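Local coordinates for pyocin S8 (Pseudomonas aeruginosa, PDB 6W0V), which is a bacteriocin whose C-terminal H-N-H nuclease domain probably kills rival bacteria by cutting their DNA and is held in check by a cognate immunity protein, at residues D76-K84 / G89-H97. The protein carries 1 engineered substitution. Numbering follows the deposited sequence.
Engineered in segment 89-97: Ala95 (natural residue Glu).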
loop_
_atom_site.group_PDB
_atom_site.type_symbol
_atom_site.label_atom_id
_atom_site.label_comp_id
_atom_site.label_asym_id
_atom_site.label_seq_id
_atom_site.Cartn_x
_atom_site.Cartn_y
_atom_site.Cartn_z
ATOM N N ASP A 76 -1.895 -4.364 -9.383
ATOM C CA ASP A 76 -2.159 -3.201 -10.267
ATOM C C ASP A 76 -0.950 -2.276 -10.265
ATOM O O ASP A 76 -1.034 -1.224 -10.908
ATOM C CB ASP A 76 -3.370 -2.397 -9.801
ATOM C CG ASP A 76 -4.686 -3.114 -9.962
ATOM O OD1 ASP A 76 -4.742 -4.052 -10.778
ATOM O OD2 ASP A 76 -5.633 -2.727 -9.253
ATOM N N GLY A 77 0.100 -2.648 -9.542
ATOM C CA GLY A 77 1.333 -1.851 -9.446
ATOM C C GLY A 77 1.200 -0.745 -8.427
ATOM O O GLY A 77 2.031 0.146 -8.410
ATOM N N LEU A 78 0.181 -0.795 -7.571
ATOM C CA LEU A 78 -0.056 0.265 -6.575
ATOM C C LEU A 78 0.688 -0.069 -5.294
ATOM O O LEU A 78 0.677 -1.228 -4.857
ATOM C CB LEU A 78 -1.547 0.377 -6.288
ATOM C CG LEU A 78 -2.412 0.528 -7.526
ATOM C CD1 LEU A 78 -3.873 0.565 -7.129
ATOM C CD2 LEU A 78 -2.034 1.772 -8.308
ATOM N N SER A 79 1.339 0.938 -4.738
ATOM C CA SER A 79 2.111 0.817 -3.490
ATOM C C SER A 79 1.156 0.368 -2.408
ATOM O O SER A 79 0.092 0.942 -2.253
ATOM C CB SER A 79 2.752 2.092 -3.129
ATOM O OG SER A 79 3.529 2.544 -4.218
ATOM N N PRO A 80 1.519 -0.678 -1.661
ATOM C CA PRO A 80 0.687 -1.101 -0.551
ATOM C C PRO A 80 0.681 -0.014 0.522
ATOM O O PRO A 80 1.652 0.663 0.773
ATOM C CB PRO A 80 1.324 -2.388 -0.046
ATOM C CG PRO A 80 2.758 -2.296 -0.504
ATOM C CD PRO A 80 2.732 -1.486 -1.782
ATOM N N PHE A 81 -0.459 0.127 1.166
ATOM C CA PHE A 81 -0.575 0.956 2.368
ATOM C C PHE A 81 0.227 0.310 3.473
ATOM O O PHE A 81 0.227 -0.927 3.603
ATOM C CB PHE A 81 -2.029 1.031 2.794
ATOM C CG PHE A 81 -2.830 1.968 1.948
ATOM C CD1 PHE A 81 -3.292 1.579 0.707
ATOM C CD2 PHE A 81 -3.078 3.258 2.381
ATOM C CE1 PHE A 81 -4.017 2.459 -0.076
ATOM C CE2 PHE A 81 -3.801 4.134 1.593
ATOM C CZ PHE A 81 -4.261 3.735 0.363
ATOM N N THR A 82 0.857 1.147 4.272
ATOM C CA THR A 82 1.495 0.703 5.518
ATOM C C THR A 82 0.407 0.647 6.563
ATOM O O THR A 82 -0.653 1.255 6.399
ATOM C CB THR A 82 2.600 1.648 5.981
ATOM O OG1 THR A 82 2.024 2.856 6.457
ATOM C CG2 THR A 82 3.559 1.982 4.869
ATOM N N PRO A 83 0.676 -0.027 7.688
ATOM C CA PRO A 83 -0.186 0.129 8.845
ATOM C C PRO A 83 -0.270 1.626 9.138
ATOM O O PRO A 83 0.670 2.371 8.899
ATOM C CB PRO A 83 0.514 -0.650 9.955
ATOM C CG PRO A 83 1.351 -1.653 9.200
ATOM C CD PRO A 83 1.799 -0.940 7.939
ATOM N N LYS A 84 -1.408 2.037 9.660
ATOM C CA LYS A 84 -1.669 3.449 9.984
ATOM C C LYS A 84 -0.532 4.007 10.839
ATOM O O LYS A 84 -0.141 5.150 10.603
ATOM C CB LYS A 84 -2.995 3.554 10.722
ATOM C CG LYS A 84 -3.313 4.963 11.167
ATOM C CD LYS A 84 -4.662 5.091 11.763
ATOM C CE LYS A 84 -4.863 6.471 12.329
ATOM N NZ LYS A 84 -6.303 6.766 12.447
ATOM N N GLY A 89 0.955 11.364 7.796
ATOM C CA GLY A 89 -0.119 12.178 7.213
ATOM C C GLY A 89 -0.496 11.653 5.848
ATOM O O GLY A 89 -0.863 10.458 5.753
ATOM N N GLY A 90 -0.356 12.503 4.832
ATOM C CA GLY A 90 -0.713 12.199 3.436
ATOM C C GLY A 90 0.010 10.966 2.934
ATOM O O GLY A 90 -0.541 10.289 2.047
ATOM N N ARG A 91 1.197 10.679 3.477
ATOM C CA ARG A 91 2.037 9.547 3.014
ATOM C C ARG A 91 1.625 8.294 3.781
ATOM O O ARG A 91 1.868 8.218 4.988
ATOM C CB ARG A 91 3.525 9.877 3.151
ATOM C CG ARG A 91 3.975 11.040 2.275
ATOM C CD ARG A 91 3.734 10.825 0.788
ATOM N NE ARG A 91 4.821 10.113 0.126
ATOM C CZ ARG A 91 5.995 10.649 -0.202
ATOM N NH1 ARG A 91 6.261 11.914 0.081
ATOM N NH2 ARG A 91 6.908 9.909 -0.805
ATOM N N ASP A 92 1.012 7.349 3.084
ATOM C CA ASP A 92 0.424 6.161 3.742
ATOM C C ASP A 92 0.838 4.875 3.036
ATOM O O ASP A 92 0.398 3.804 3.458
ATOM C CB ASP A 92 -1.096 6.283 3.757
ATOM C CG ASP A 92 -1.685 6.648 2.409
ATOM O OD1 ASP A 92 -0.979 6.488 1.402
ATOM O OD2 ASP A 92 -2.838 7.100 2.385
ATOM N N LYS A 93 1.675 4.977 2.009
ATOM C CA LYS A 93 2.118 3.819 1.212
ATOM C C LYS A 93 3.547 3.491 1.597
ATOM O O LYS A 93 4.304 4.416 1.943
ATOM C CB LYS A 93 2.178 4.126 -0.280
ATOM C CG LYS A 93 0.977 4.830 -0.856
ATOM C CD LYS A 93 -0.263 4.030 -0.631
ATOM C CE LYS A 93 -1.408 4.569 -1.454
ATOM N NZ LYS A 93 -1.661 5.997 -1.156
ATOM N N TYR A 94 3.917 2.235 1.464
ATOM C CA TYR A 94 5.341 1.855 1.480
ATOM C C TYR A 94 6.048 2.684 0.426
ATOM O O TYR A 94 5.582 2.759 -0.708
ATOM C CB TYR A 94 5.500 0.364 1.257
ATOM C CG TYR A 94 5.207 -0.383 2.518
ATOM C CD1 TYR A 94 6.106 -0.363 3.566
ATOM C CD2 TYR A 94 3.994 -1.020 2.695
ATOM C CE1 TYR A 94 5.843 -1.025 4.746
ATOM C CE2 TYR A 94 3.718 -1.693 3.866
ATOM C CZ TYR A 94 4.642 -1.691 4.892
ATOM O OH TYR A 94 4.385 -2.343 6.052
ATOM N N ALA A 95 7.097 3.355 0.862
ATOM C CA ALA A 95 7.893 4.250 0.011
ATOM C C ALA A 95 9.085 3.452 -0.490
ATOM O O ALA A 95 9.656 2.675 0.273
ATOM C CB ALA A 95 8.310 5.461 0.786
ATOM N N ILE A 96 9.384 3.592 -1.767
ATOM C CA ILE A 96 10.678 3.114 -2.300
ATOM C C ILE A 96 11.614 4.307 -2.227
ATOM O O ILE A 96 11.369 5.275 -2.943
ATOM C CB ILE A 96 10.510 2.570 -3.717
ATOM C CG1 ILE A 96 9.473 1.449 -3.765
ATOM C CG2 ILE A 96 11.858 2.134 -4.252
ATOM C CD1 ILE A 96 9.048 1.083 -5.155
ATOM N N HIS A 97 12.574 4.246 -1.315
ATOM C CA HIS A 97 13.477 5.367 -0.988
ATOM C C HIS A 97 14.760 5.190 -1.781
ATOM O O HIS A 97 15.280 4.074 -1.830
ATOM C CB HIS A 97 13.761 5.403 0.507
ATOM C CG HIS A 97 14.774 6.427 0.860
ATOM N ND1 HIS A 97 14.543 7.775 0.663
ATOM C CD2 HIS A 97 16.012 6.312 1.381
ATOM C CE1 HIS A 97 15.599 8.449 1.065
ATOM N NE2 HIS A 97 16.512 7.575 1.504
HETATM O O HOH W 1 6.027 2.641 -3.371
#
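Thr82 lays its methyl squarely on the ring of Tyr94: CG2 sits 3.5 Å from the ring centroid, only 3° off the normal, a CH-pi contact over the face. A beta-branched residue suits this place because its two branches do different work. With chi1 at 71°, OG1 lies between the backbone N and the carbonyl carbon and donates to Pro83 O from above the carbonyl plane. The puckered rings of Pro80 and Pro83 border Tyr94, crossing it at about a right angle, with Pro80 CG 3.7 Å from Tyr94 CD2 and Pro83 CD near the hydroxyl.

On the other side of the backbones, the Phe81 ring runs alongside Lys93, whose CE lies over one face, offset toward the rim, 3.5 Å from CZ. Lysine suits the place: its methylenes can follow the ring, and bends at chi2 and chi4 still bring NZ into an off-centre cation-pi contact and a salt bridge to Asp92 OD1 (2.7 Å). The same carboxylate reaches Phe81 CE2 with OD2, its plane 56° from the ring's.

Between the two groups runs a single beta bridge, Phe81 with Lys93. Pro80 has no N-H to offer, but its carbonyl accepts from Tyr94 N at 2.8 Å, almost straight on, and Thr82 N donates to Asp92 O. A water donates to both Ser79 OG and Tyr94 O.

Asp31 of the immunity protein also pairs with Lys93 NZ, and Glu27 of the immunity protein hydrogen-bonds Ser79 OG. Strands 95-98 and 114-117 with helix 119-122 are consistent with the beta-beta-alpha (His-Me finger) core of H-N-H nucleases. The contact ties the loop following helix 68-75 to the entry of its first strand, with Trp53 of helix 45-57 against Pro80 and Val116 against Tyr94.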